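Local coordinates for catalytic domain of the nuclear inclusion protein A (nia) (Tobacco etch virus, PDB 1LVM) that probably cleaves viral polyprotein at specific sequences as a chymotrypsin-type cysteine protease, and is held here in complex with a product peptide, at residues S137-S142 with I146-W151; E110-E115 with S165-F170; S176-N179 with N184-F187; R17-I22 with S131-T136; S178-T183 with K223-K228. The protein carries 1 engineered substitution. One frame throughout, in Å; residues are numbered along the deposited sequence.

In the fold
From the N terminus, contact 4 comes first: the segment leading into helix 20-23 meets strand 130-142 of the C-terminal barrel, with 108 residues of chain between the two. Contact 2 opens at 110-115, within that long loop, and closes at 165-170, beyond it, so the two cross; Arg17 of contact 4 also hydrogen-bonds to Thr166. Inside the span of contact 2 lies contact 1, the hairpin of strands 130-142 and 147-150. Contact 3, a second hairpin, follows and pairs with contact 1 through neighbouring strands 147-150 and 185-189. Contact 5 starts from the same Ser178 and Asn179 and ties that hairpin's turn to the C-terminal strand 222-225.

Contact 1: S137-S142 with I146-W151; sequences SCTFPS and IFWKHW
Pro141 lies over one face of the Trp148 indole in an antiparallel beta hairpin, strands 130-142 and 147-150 of the six-stranded C-terminal barrel of this chymotrypsin-like fold. Pro141 CA makes a CH-pi contact, 3.6 Å from the centroid of the five-membered ring and almost directly above it, while its CB and CD rest over the rest of the indole. The carbonyl carbon of Phe140 lies toward the rim of this same face. Thr139 comes at the indole from its edge, OG1 in the ring plane and 3.4 Å from Trp148 CE3. With chi1 at -171°, Thr139 turns OG1 away from its own N and across the hairpin, where it donates to Lys149 O over 2.7 Å. The backbones are joined by Lys149 N to Phe140 O at 2.8 Å and Ser142 N to Phe147 O at 2.9 Å. Further out, the side chains of Phe140 and Trp151 cross at about a right angle, Phe140 CD1 meeting the indole rim at Trp151 CH2 over 3.7 Å. Strand 185-189 flanks strand 147-150, with Phe187 on the Trp148 ring, and Ser142 OG and His222 NE2 are hydrogen-bonded. At the open end of the hairpin Ser137 OG donates to Cys138 O and accepts from Trp151 N, 2.8 Å away in a nearly straight bond of 164°.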
# COMPACT_ATOMS: atom_id res chain seq x y z
N SER A 137 8.89 -7.41 -12.15
CA SER A 137 8.83 -6.38 -13.18
C SER A 137 9.94 -5.34 -12.92
O SER A 137 10.36 -5.18 -11.79
CB SER A 137 7.46 -5.70 -13.05
OG SER A 137 7.38 -4.45 -13.73
N CYS A 138 10.48 -4.67 -13.96
CA CYS A 138 11.40 -3.56 -13.71
C CYS A 138 10.45 -2.32 -13.46
O CYS A 138 9.24 -2.41 -13.65
CB CYS A 138 12.34 -3.30 -14.89
SG CYS A 138 13.62 -4.60 -15.08
N THR A 139 11.01 -1.21 -13.03
CA THR A 139 10.21 -0.03 -12.71
C THR A 139 10.91 1.24 -13.05
O THR A 139 12.16 1.29 -13.03
CB THR A 139 9.82 -0.07 -11.17
OG1 THR A 139 8.87 0.95 -10.88
CG2 THR A 139 11.05 0.09 -10.27
N PHE A 140 10.10 2.25 -13.40
CA PHE A 140 10.57 3.58 -13.74
C PHE A 140 9.66 4.65 -13.23
O PHE A 140 8.46 4.43 -13.12
CB PHE A 140 10.67 3.75 -15.27
CG PHE A 140 11.50 2.74 -15.93
CD1 PHE A 140 10.94 1.49 -16.26
CD2 PHE A 140 12.83 3.03 -16.31
CE1 PHE A 140 11.68 0.55 -16.95
CE2 PHE A 140 13.60 2.09 -17.01
CZ PHE A 140 13.01 0.85 -17.33
N PRO A 141 10.22 5.85 -12.91
CA PRO A 141 9.29 6.89 -12.44
C PRO A 141 8.44 7.43 -13.57
O PRO A 141 8.91 7.56 -14.71
CB PRO A 141 10.20 7.99 -11.95
CG PRO A 141 11.37 7.86 -12.89
CD PRO A 141 11.59 6.36 -12.93
N SER A 142 7.21 7.75 -13.25
CA SER A 142 6.33 8.41 -14.22
C SER A 142 6.36 9.89 -13.73
O SER A 142 5.87 10.18 -12.64
CB SER A 142 4.92 7.87 -14.13
OG SER A 142 4.11 8.65 -15.00
N ILE A 146 6.38 10.66 -8.32
CA ILE A 146 5.32 10.35 -7.32
C ILE A 146 4.77 8.96 -7.61
O ILE A 146 4.77 8.05 -6.73
CB ILE A 146 4.20 11.38 -7.38
CG1 ILE A 146 4.78 12.75 -7.02
CG2 ILE A 146 3.00 10.96 -6.50
CD1 ILE A 146 5.48 12.77 -5.73
N PHE A 147 4.27 8.79 -8.81
CA PHE A 147 3.83 7.48 -9.23
C PHE A 147 5.00 6.86 -10.02
O PHE A 147 5.76 7.59 -10.70
CB PHE A 147 2.63 7.56 -10.18
CG PHE A 147 1.35 7.91 -9.52
CD1 PHE A 147 0.62 6.94 -8.82
CD2 PHE A 147 0.82 9.21 -9.63
CE1 PHE A 147 -0.62 7.25 -8.24
CE2 PHE A 147 -0.39 9.53 -9.05
CZ PHE A 147 -1.13 8.54 -8.36
N TRP A 148 5.16 5.55 -9.87
CA TRP A 148 6.19 4.76 -10.62
C TRP A 148 5.43 3.71 -11.40
O TRP A 148 4.40 3.21 -10.97
CB TRP A 148 7.21 4.10 -9.71
CG TRP A 148 8.27 5.04 -9.29
CD1 TRP A 148 8.09 6.25 -8.66
CD2 TRP A 148 9.69 4.88 -9.46
NE1 TRP A 148 9.29 6.84 -8.44
CE2 TRP A 148 10.30 6.01 -8.92
CE3 TRP A 148 10.50 3.86 -10.03
CZ2 TRP A 148 11.67 6.19 -8.93
CZ3 TRP A 148 11.91 4.04 -10.03
CH2 TRP A 148 12.46 5.19 -9.48
N LYS A 149 5.93 3.38 -12.59
CA LYS A 149 5.31 2.37 -13.44
C LYS A 149 5.75 0.97 -13.06
O LYS A 149 6.91 0.74 -12.69
CB LYS A 149 5.76 2.60 -14.92
CG LYS A 149 5.47 4.01 -15.54
CD LYS A 149 6.00 4.12 -17.09
CE LYS A 149 5.88 5.51 -17.78
NZ LYS A 149 6.59 5.59 -19.17
N HIS A 150 4.84 0.02 -13.22
CA HIS A 150 5.21 -1.36 -13.00
C HIS A 150 4.36 -2.16 -13.95
O HIS A 150 3.33 -1.67 -14.42
CB HIS A 150 5.07 -1.78 -11.50
CG HIS A 150 3.68 -2.17 -11.09
ND1 HIS A 150 2.88 -1.36 -10.29
CD2 HIS A 150 2.95 -3.29 -11.35
CE1 HIS A 150 1.71 -1.97 -10.09
NE2 HIS A 150 1.74 -3.14 -10.73
N TRP A 151 4.83 -3.38 -14.31
CA TRP A 151 4.08 -4.23 -15.23
C TRP A 151 3.62 -5.56 -14.62
O TRP A 151 3.65 -6.60 -15.26
CB TRP A 151 4.93 -4.44 -16.51
CG TRP A 151 5.08 -3.16 -17.28
CD1 TRP A 151 4.29 -2.73 -18.29
CD2 TRP A 151 6.06 -2.11 -17.06
NE1 TRP A 151 4.71 -1.48 -18.73
CE2 TRP A 151 5.79 -1.09 -18.00
CE3 TRP A 151 7.12 -1.93 -16.18
CZ2 TRP A 151 6.54 0.08 -18.08
CZ3 TRP A 151 7.88 -0.76 -16.26
CH2 TRP A 151 7.58 0.22 -17.21
O HOH W 1 4.14 10.70 -10.92

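Contact 2: E110-E115 with S165-F170; sequences EPQREE and STRDGF
The amide of Gln112 and the guanidinium of Arg167 are nearly parallel, their planes 4° apart, though Gln112 OE1 and Arg167 NH2 come only within 3.7 Å. Asp168 CB lies over one face of the guanidinium, toward its rim, and water 2 sits at its edge in the plane; Asp168 OD2 lies over one face of the Phe170 ring. The contact joins a type II beta turn, Gln112 to Glu115, just before strand 116-123, to the loop between strands 162-165 and 171-179 of the C-terminal barrel. Water carries most of it. Water 2 accepts from Arg167 NE at 2.7 Å and donates to both Gln112 OE1 and Glu115 OE1, so one molecule ties three side chains together. Water 4 donates to Glu115 OE1 and accepts from Ser165 OG at 2.7 Å, making a second bridge. Glu115 is placed for this by its own turn: chi1 of 74° sets CG over the main chain, and the extended chain beyond it brings OE2 to Gln112 N, which donates to it at 2.8 Å. Its OE1 also forms a salt bridge with Arg109, as does Asp168 OD2, so Arg109 links the acids of both loops. Asp168 shapes the second loop as an Asx turn, its OD1 accepting from Phe170 N at 3.0 Å, from above the carboxylate plane.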
# COMPACT_ATOMS: atom_id res chain seq x y z
N GLU A 110 13.01 4.72 -1.05
CA GLU A 110 12.57 5.16 -2.36
C GLU A 110 13.00 4.14 -3.41
O GLU A 110 14.02 3.53 -3.29
CB GLU A 110 13.22 6.48 -2.74
CG GLU A 110 12.88 7.60 -1.72
CD GLU A 110 13.34 8.96 -2.23
OE1 GLU A 110 12.58 9.57 -3.00
OE2 GLU A 110 14.45 9.37 -1.88
N PRO A 111 12.18 3.95 -4.46
CA PRO A 111 12.49 3.02 -5.54
C PRO A 111 13.69 3.58 -6.33
O PRO A 111 14.01 4.74 -6.20
CB PRO A 111 11.20 2.98 -6.36
CG PRO A 111 10.50 4.28 -6.07
CD PRO A 111 10.82 4.55 -4.61
N GLN A 112 14.37 2.72 -7.08
CA GLN A 112 15.54 3.09 -7.87
C GLN A 112 15.25 2.73 -9.30
O GLN A 112 14.76 1.66 -9.61
CB GLN A 112 16.76 2.35 -7.32
CG GLN A 112 17.06 2.87 -5.89
CD GLN A 112 18.09 2.07 -5.12
OE1 GLN A 112 18.67 1.10 -5.64
NE2 GLN A 112 18.34 2.47 -3.87
N ARG A 113 15.53 3.66 -10.18
CA ARG A 113 15.24 3.41 -11.59
C ARG A 113 15.75 2.05 -12.13
O ARG A 113 16.87 1.60 -11.84
CB ARG A 113 15.86 4.59 -12.40
CG ARG A 113 15.46 4.58 -13.83
CD ARG A 113 16.45 5.40 -14.67
NE ARG A 113 15.86 5.69 -15.97
CZ ARG A 113 15.00 6.68 -16.18
NH1 ARG A 113 14.67 7.47 -15.17
NH2 ARG A 113 14.42 6.84 -17.36
N GLU A 114 14.88 1.39 -12.87
CA GLU A 114 15.20 0.13 -13.47
C GLU A 114 15.35 -1.06 -12.53
O GLU A 114 15.60 -2.18 -12.98
CB GLU A 114 16.46 0.35 -14.35
CG GLU A 114 16.51 -0.58 -15.54
CD GLU A 114 17.09 0.08 -16.79
OE1 GLU A 114 18.01 0.94 -16.67
OE2 GLU A 114 16.63 -0.28 -17.89
N GLU A 115 15.12 -0.88 -11.24
CA GLU A 115 15.28 -2.04 -10.39
C GLU A 115 14.12 -3.03 -10.50
O GLU A 115 13.00 -2.71 -10.93
CB GLU A 115 15.49 -1.62 -8.93
CG GLU A 115 14.24 -1.11 -8.26
CD GLU A 115 14.47 -0.90 -6.77
OE1 GLU A 115 15.16 -1.71 -6.12
OE2 GLU A 115 13.95 0.08 -6.23
N SER A 165 11.47 -4.76 -3.50
CA SER A 165 12.71 -4.91 -4.27
C SER A 165 13.22 -6.35 -4.12
O SER A 165 13.33 -6.86 -2.98
CB SER A 165 13.78 -4.01 -3.65
OG SER A 165 15.07 -4.32 -4.23
N THR A 166 13.52 -7.02 -5.21
CA THR A 166 14.02 -8.40 -5.05
C THR A 166 15.49 -8.26 -4.67
O THR A 166 16.11 -9.20 -4.18
CB THR A 166 13.85 -9.25 -6.39
OG1 THR A 166 14.63 -8.61 -7.42
CG2 THR A 166 12.39 -9.29 -6.83
N ARG A 167 16.06 -7.07 -4.84
CA ARG A 167 17.47 -6.89 -4.48
C ARG A 167 17.72 -6.88 -2.99
O ARG A 167 18.65 -7.53 -2.55
CB ARG A 167 18.05 -5.59 -5.02
CG ARG A 167 19.60 -5.59 -4.92
CD ARG A 167 20.19 -4.30 -5.47
NE ARG A 167 19.57 -3.13 -4.86
CZ ARG A 167 19.87 -2.65 -3.65
NH1 ARG A 167 20.80 -3.21 -2.89
NH2 ARG A 167 19.19 -1.61 -3.19
N ASP A 168 16.89 -6.18 -2.20
CA ASP A 168 17.18 -6.12 -0.79
C ASP A 168 15.96 -6.37 0.08
O ASP A 168 16.06 -6.30 1.31
CB ASP A 168 17.85 -4.76 -0.46
CG ASP A 168 16.95 -3.57 -0.76
OD1 ASP A 168 15.78 -3.79 -1.14
OD2 ASP A 168 17.43 -2.42 -0.63
N GLY A 169 14.83 -6.71 -0.53
CA GLY A 169 13.62 -7.01 0.26
C GLY A 169 12.95 -5.78 0.89
O GLY A 169 12.05 -5.92 1.71
N PHE A 170 13.40 -4.59 0.52
CA PHE A 170 12.78 -3.36 1.07
C PHE A 170 11.49 -3.06 0.28
O PHE A 170 11.40 -3.32 -0.95
CB PHE A 170 13.67 -2.16 0.90
CG PHE A 170 14.81 -2.07 1.89
CD1 PHE A 170 15.50 -3.21 2.33
CD2 PHE A 170 15.21 -0.84 2.35
CE1 PHE A 170 16.63 -3.09 3.22
CE2 PHE A 170 16.31 -0.71 3.25
CZ PHE A 170 17.02 -1.85 3.67
O HOH W 2 17.84 -1.50 -6.18
O HOH W 3 19.83 1.01 -1.39
O HOH W 4 15.40 -4.60 -6.91

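Contact 3: S176-N179 with N184-F187; sequences SASN and NNYF
Tyr186 N donates to Ala177 O at 2.8 Å, and Tyr186 O takes two N-H groups in return, Ser176 N and Ala177 N, each at 3.0 Å. Two residues facing one make a classic beta bulge in this antiparallel hairpin, strands 171-179 and 185-189 of the C-terminal barrel of the chymotrypsin-like fold. Nearer the turn, Asn184 O is also gripped twice: Asn179 N meets it nearly head-on at 3.2 Å, and Ser178 OG reaches it from above the carbonyl plane. The Ser178 hydroxyl gets there because chi1 of -175° swings it opposite its own N. In the other direction Asn184 N donates to Asn179 OD1 over 3.1 Å, again from well above the plane of the acceptor. The side chains of Asn179 and Asn184 cross at a slant, their amide planes 41° apart. Ser178 and Asn185 occupy one face of the sheet, Ala177 and Tyr186 the other, where the tyrosine ring turns an edge to Ala177 O. Within the bulge, Ser176 OG bonds to Thr188 OG1 and Asp89 OD2, while His222 meets the Tyr186 ring edge to face. The hairpin is part of the substrate site: Ala177 to Asn179 pair with the bound peptide as an antiparallel ladder, extending the sheet. An acidic side chain of that peptide is hydrogen-bonded by Tyr186 OH, Asn184 ND2 and Asn179 ND2, consistent with a pocket that selects for an acid. Asn179 ND2 bonds to Thr183 OG1 as well.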
# COMPACT_ATOMS: atom_id res chain seq x y z
N SER A 176 -1.32 1.55 -6.62
CA SER A 176 -2.39 2.57 -6.59
C SER A 176 -3.34 2.59 -7.75
O SER A 176 -4.58 2.64 -7.60
CB SER A 176 -1.80 4.01 -6.54
OG SER A 176 -1.32 4.36 -5.27
N ALA A 177 -2.80 2.46 -8.96
CA ALA A 177 -3.74 2.70 -10.07
C ALA A 177 -3.33 2.09 -11.40
O ALA A 177 -2.25 1.56 -11.53
CB ALA A 177 -3.84 4.27 -10.25
N SER A 178 -4.23 2.18 -12.37
CA SER A 178 -3.95 1.70 -13.70
C SER A 178 -4.55 2.68 -14.72
O SER A 178 -5.37 3.55 -14.34
CB SER A 178 -4.56 0.31 -13.88
OG SER A 178 -4.19 -0.20 -15.14
N ASN A 179 -4.12 2.57 -15.99
CA ASN A 179 -4.74 3.38 -17.07
C ASN A 179 -6.06 2.68 -17.39
O ASN A 179 -6.32 1.57 -16.92
CB ASN A 179 -3.88 3.50 -18.32
CG ASN A 179 -3.43 2.15 -18.90
OD1 ASN A 179 -3.84 1.07 -18.46
ND2 ASN A 179 -2.60 2.22 -19.92
N ASN A 184 -1.11 -0.37 -18.32
CA ASN A 184 0.09 0.19 -17.61
C ASN A 184 -0.32 0.37 -16.15
O ASN A 184 -1.35 0.96 -15.93
CB ASN A 184 0.45 1.57 -18.12
CG ASN A 184 0.96 1.52 -19.50
OD1 ASN A 184 1.73 0.62 -19.85
ND2 ASN A 184 0.54 2.46 -20.31
N ASN A 185 0.50 -0.08 -15.20
CA ASN A 185 0.14 0.00 -13.77
C ASN A 185 1.05 1.00 -13.09
O ASN A 185 2.16 1.28 -13.55
CB ASN A 185 0.22 -1.38 -13.13
CG ASN A 185 -0.96 -2.29 -13.54
OD1 ASN A 185 -0.88 -3.52 -13.50
ND2 ASN A 185 -2.06 -1.68 -13.94
N TYR A 186 0.56 1.57 -11.99
CA TYR A 186 1.30 2.58 -11.28
C TYR A 186 1.23 2.38 -9.76
O TYR A 186 0.17 2.08 -9.22
CB TYR A 186 0.70 3.96 -11.59
CG TYR A 186 0.85 4.38 -13.10
CD1 TYR A 186 -0.08 3.95 -14.07
CD2 TYR A 186 1.91 5.16 -13.50
CE1 TYR A 186 0.08 4.31 -15.42
CE2 TYR A 186 2.09 5.52 -14.87
CZ TYR A 186 1.17 5.09 -15.81
OH TYR A 186 1.36 5.48 -17.15
N PHE A 187 2.38 2.54 -9.10
CA PHE A 187 2.35 2.47 -7.65
C PHE A 187 2.81 3.83 -7.12
O PHE A 187 3.49 4.62 -7.80
CB PHE A 187 3.24 1.29 -7.12
CG PHE A 187 4.74 1.46 -7.27
CD1 PHE A 187 5.50 2.11 -6.34
CD2 PHE A 187 5.41 0.83 -8.37
CE1 PHE A 187 6.91 2.14 -6.46
CE2 PHE A 187 6.79 0.85 -8.50
CZ PHE A 187 7.56 1.50 -7.54

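Contact 4: R17-I22 with S131-T136; sequences RDYNPI and SMVSDT
Ser131 OG donates to Asn20 OD1 over 2.5 Å, and beside this bond Val133 packs on the ring of Tyr19. Both valine methyls take part: CG2 touches Tyr19 CD2 at 3.8 Å, and CG1 stands over the ring face, toward its rim, 4.2 Å from the centroid. The opposite face of the ring holds Arg17 CG, so the tyrosine is sandwiched between its own segment and the strand. In Ser131 a chi1 of 57° tucks OG over the main chain, on the side of the helix. In the next shell Asp18 positions Asn20. Its OD1 accepts from Asn20 N at 2.9 Å, capping the start of helix 20-23, and from Asn20 ND2 at 2.6 Å; the two donors approach from opposite faces of the carboxylate plane. Around these, Tyr19 packs on Val164 of strand 162-165 and on Thr166 in the loop after it, Val133 rests on Cys118 of strand 116-123, and Arg17 NH2 hydrogen-bonds to Thr166 O. The contact thus joins the start of helix 20-23 and the residue before it to strand 130-142 of the C-terminal barrel, at the protein surface. Chemically, the amide of Asn20 has its rotation fixed at both ends: with ND2 committed to Asp18, OD1 is the atom left facing Ser131. In this chain from Asp18 through Asn20 to Ser131, the negative charge of the aspartate would probably polarise the amide toward the serine hydroxyl.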
# COMPACT_ATOMS: atom_id res chain seq x y z
N ARG A 17 13.67 -15.70 -1.29
CA ARG A 17 13.58 -14.67 -0.23
C ARG A 17 12.29 -15.00 0.57
O ARG A 17 11.30 -15.47 -0.00
CB ARG A 17 13.41 -13.29 -0.82
CG ARG A 17 13.35 -12.24 0.28
CD ARG A 17 13.37 -10.77 -0.27
NE ARG A 17 14.56 -10.44 -1.03
CZ ARG A 17 15.73 -10.01 -0.51
NH1 ARG A 17 15.88 -9.85 0.77
NH2 ARG A 17 16.76 -9.77 -1.32
N ASP A 18 12.32 -14.74 1.87
CA ASP A 18 11.15 -15.03 2.69
C ASP A 18 10.33 -13.73 2.72
O ASP A 18 10.76 -12.77 3.33
CB ASP A 18 11.59 -15.38 4.12
CG ASP A 18 10.45 -15.90 4.94
OD1 ASP A 18 9.29 -15.75 4.52
OD2 ASP A 18 10.74 -16.51 6.02
N TYR A 19 9.14 -13.73 2.10
CA TYR A 19 8.33 -12.53 2.05
C TYR A 19 7.28 -12.60 3.15
O TYR A 19 6.44 -11.71 3.26
CB TYR A 19 7.64 -12.41 0.66
CG TYR A 19 8.59 -12.08 -0.43
CD1 TYR A 19 9.04 -10.77 -0.63
CD2 TYR A 19 9.13 -13.11 -1.28
CE1 TYR A 19 9.96 -10.49 -1.62
CE2 TYR A 19 10.08 -12.78 -2.27
CZ TYR A 19 10.47 -11.52 -2.43
OH TYR A 19 11.42 -11.18 -3.41
N ASN A 20 7.30 -13.66 3.95
CA ASN A 20 6.28 -13.78 5.00
C ASN A 20 6.34 -12.67 6.04
O ASN A 20 5.29 -12.30 6.56
CB ASN A 20 6.37 -15.17 5.61
CG ASN A 20 5.96 -16.22 4.58
OD1 ASN A 20 4.77 -16.39 4.23
ND2 ASN A 20 6.98 -16.93 4.05
N PRO A 21 7.55 -12.12 6.34
CA PRO A 21 7.57 -11.05 7.33
C PRO A 21 6.80 -9.83 6.80
O PRO A 21 6.24 -9.06 7.56
CB PRO A 21 9.05 -10.76 7.50
CG PRO A 21 9.69 -12.16 7.31
CD PRO A 21 8.90 -12.67 6.11
N ILE A 22 6.83 -9.63 5.49
CA ILE A 22 6.04 -8.53 4.93
C ILE A 22 4.57 -8.92 4.84
O ILE A 22 3.66 -8.18 5.29
CB ILE A 22 6.56 -8.14 3.50
CG1 ILE A 22 7.86 -7.40 3.62
CG2 ILE A 22 5.51 -7.24 2.82
CD1 ILE A 22 8.60 -7.20 2.26
N SER A 131 0.59 -15.85 2.42
CA SER A 131 1.40 -14.94 1.62
C SER A 131 1.46 -15.27 0.12
O SER A 131 1.54 -16.45 -0.23
CB SER A 131 2.79 -14.98 2.19
OG SER A 131 3.28 -16.31 2.17
N MET A 132 1.50 -14.24 -0.75
CA MET A 132 1.51 -14.44 -2.20
C MET A 132 2.51 -13.48 -2.80
O MET A 132 2.62 -12.37 -2.31
CB MET A 132 0.10 -14.20 -2.70
CG MET A 132 -0.90 -15.06 -1.91
SD MET A 132 -2.62 -14.90 -2.47
CE MET A 132 -2.51 -15.09 -3.98
N VAL A 133 3.25 -13.92 -3.84
CA VAL A 133 4.29 -13.09 -4.46
C VAL A 133 4.12 -13.23 -5.94
O VAL A 133 3.89 -14.33 -6.47
CB VAL A 133 5.68 -13.61 -4.12
CG1 VAL A 133 6.75 -12.53 -4.43
CG2 VAL A 133 5.73 -13.93 -2.65
N SER A 134 4.28 -12.11 -6.62
CA SER A 134 4.05 -12.08 -8.05
C SER A 134 5.35 -12.28 -8.77
O SER A 134 6.42 -12.38 -8.18
CB SER A 134 3.48 -10.70 -8.46
OG SER A 134 4.55 -9.76 -8.45
N ASP A 135 5.24 -12.30 -10.09
CA ASP A 135 6.44 -12.38 -10.88
C ASP A 135 7.03 -10.97 -10.83
O ASP A 135 6.43 -10.04 -10.34
CB ASP A 135 6.07 -12.83 -12.30
CG ASP A 135 7.26 -13.33 -13.11
OD1 ASP A 135 8.46 -13.10 -12.78
OD2 ASP A 135 6.98 -13.94 -14.16
N THR A 136 8.23 -10.85 -11.33
CA THR A 136 9.04 -9.64 -11.28
C THR A 136 8.93 -8.70 -12.46
O THR A 136 8.90 -9.13 -13.61
CB THR A 136 10.52 -10.07 -11.16
OG1 THR A 136 10.66 -10.85 -9.99
CG2 THR A 136 11.42 -8.86 -11.04

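Contact 5: S178-T183 with K223-K228; sequences SNFTNT and KVFMDK. Engineered in segment 223-228: Asp227 (natural residue Ser).
Lys228 NZ donates to Asn182 OD1 at 2.8 Å, in the carbonyl plane and on a lone pair of the oxygen. The same ammonium makes a weak hydrogen bond to an aromatic side chain of the bound peptide, and Asn182 ND2 bonds to an aromatic side chain there too. The lysine is bent at its third torsion (chi3 -54°) and runs past Phe180 in the opposite direction, its CD 3.4 Å from Phe180 O and its CG against Phe180 CD1. Phe180 and Asn182 belong to the type I turn Asn179-Asn182, which lies in the connection between strands 171-179 and 185-189 of the C-terminal barrel; strand 222-225 lies across from it. Val224 and Phe225 pair with the bound peptide on the side of strand 222-225, as residues of strand 171-179 do on theirs. At the surface, Phe180 CZ reaches Phe225 CD1 at 3.7 Å, and the two ring planes are inclined at 47°. The turn is braced from within by Asn179, whose OD1 accepts from Thr183 N at 2.8 Å, in the carbonyl plane.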
# COMPACT_ATOMS: atom_id res chain seq x y z
N SER A 178 -4.23 2.18 -12.37
CA SER A 178 -3.95 1.70 -13.70
C SER A 178 -4.55 2.68 -14.72
O SER A 178 -5.37 3.55 -14.34
CB SER A 178 -4.56 0.31 -13.88
OG SER A 178 -4.19 -0.20 -15.14
N ASN A 179 -4.12 2.57 -15.99
CA ASN A 179 -4.74 3.38 -17.07
C ASN A 179 -6.06 2.68 -17.39
O ASN A 179 -6.32 1.57 -16.92
CB ASN A 179 -3.88 3.50 -18.32
CG ASN A 179 -3.43 2.15 -18.90
OD1 ASN A 179 -3.84 1.07 -18.46
ND2 ASN A 179 -2.60 2.22 -19.92
N PHE A 180 -6.91 3.32 -18.17
CA PHE A 180 -8.23 2.74 -18.44
C PHE A 180 -8.30 1.34 -19.05
O PHE A 180 -9.26 0.60 -18.83
CB PHE A 180 -9.09 3.74 -19.23
CG PHE A 180 -9.38 5.01 -18.46
CD1 PHE A 180 -9.51 4.98 -17.06
CD2 PHE A 180 -9.53 6.23 -19.11
CE1 PHE A 180 -9.78 6.14 -16.34
CE2 PHE A 180 -9.81 7.39 -18.39
CZ PHE A 180 -9.93 7.34 -17.00
N THR A 181 -7.25 0.97 -19.78
CA THR A 181 -7.18 -0.33 -20.43
C THR A 181 -6.43 -1.38 -19.63
O THR A 181 -6.22 -2.50 -20.10
CB THR A 181 -6.50 -0.18 -21.79
OG1 THR A 181 -5.29 0.58 -21.64
CG2 THR A 181 -7.43 0.54 -22.76
N ASN A 182 -6.06 -1.04 -18.41
CA ASN A 182 -5.32 -1.95 -17.56
C ASN A 182 -4.09 -2.47 -18.26
O ASN A 182 -3.72 -3.63 -18.10
CB ASN A 182 -6.20 -3.12 -17.11
CG ASN A 182 -7.32 -2.68 -16.21
OD1 ASN A 182 -8.42 -2.36 -16.68
ND2 ASN A 182 -7.05 -2.63 -14.91
N THR A 183 -3.47 -1.62 -19.08
CA THR A 183 -2.24 -2.04 -19.76
C THR A 183 -0.97 -1.45 -19.09
O THR A 183 0.16 -1.92 -19.34
CB THR A 183 -2.28 -1.60 -21.21
OG1 THR A 183 -2.51 -0.19 -21.24
CG2 THR A 183 -3.42 -2.33 -21.95
N LYS A 223 -4.03 12.75 -13.86
CA LYS A 223 -5.35 12.96 -13.29
C LYS A 223 -5.80 11.52 -12.95
O LYS A 223 -5.76 10.60 -13.80
CB LYS A 223 -6.29 13.57 -14.34
CG LYS A 223 -7.60 14.09 -13.78
CD LYS A 223 -8.53 14.48 -14.92
CE LYS A 223 -9.75 15.20 -14.42
NZ LYS A 223 -10.55 15.71 -15.55
N VAL A 224 -6.19 11.29 -11.69
CA VAL A 224 -6.61 9.99 -11.28
C VAL A 224 -8.08 10.01 -10.83
O VAL A 224 -8.45 10.85 -10.02
CB VAL A 224 -5.75 9.44 -10.07
CG1 VAL A 224 -6.01 7.89 -9.94
CG2 VAL A 224 -4.25 9.76 -10.29
N PHE A 225 -8.88 9.11 -11.38
CA PHE A 225 -10.27 9.03 -11.00
C PHE A 225 -10.50 7.96 -9.96
O PHE A 225 -9.82 6.95 -9.94
CB PHE A 225 -11.14 8.70 -12.20
CG PHE A 225 -11.11 9.73 -13.27
CD1 PHE A 225 -10.08 9.76 -14.20
CD2 PHE A 225 -12.11 10.72 -13.33
CE1 PHE A 225 -10.02 10.76 -15.18
CE2 PHE A 225 -12.06 11.73 -14.32
CZ PHE A 225 -11.01 11.74 -15.24
N MET A 226 -11.51 8.17 -9.12
CA MET A 226 -11.89 7.20 -8.09
C MET A 226 -12.42 5.90 -8.69
O MET A 226 -12.13 4.82 -8.16
CB MET A 226 -12.97 7.82 -7.20
CG MET A 226 -12.48 9.01 -6.42
SD MET A 226 -11.02 8.74 -5.26
CE MET A 226 -10.13 10.19 -5.57
N ASP A 227 -13.20 6.00 -9.77
CA ASP A 227 -13.79 4.84 -10.48
C ASP A 227 -13.43 4.91 -11.98
O ASP A 227 -13.21 5.99 -12.50
CB ASP A 227 -15.34 4.85 -10.39
CG ASP A 227 -15.88 5.24 -9.00
OD1 ASP A 227 -15.48 4.61 -7.99
OD2 ASP A 227 -16.72 6.16 -8.92
N LYS A 228 -13.40 3.76 -12.66
CA LYS A 228 -13.10 3.69 -14.10
C LYS A 228 -14.44 4.03 -14.80
O LYS A 228 -15.43 4.23 -14.11
CB LYS A 228 -12.63 2.27 -14.45
CG LYS A 228 -11.51 2.20 -15.50
CD LYS A 228 -11.42 0.82 -16.17
CE LYS A 228 -11.29 -0.28 -15.13
NZ LYS A 228 -10.99 -1.62 -15.71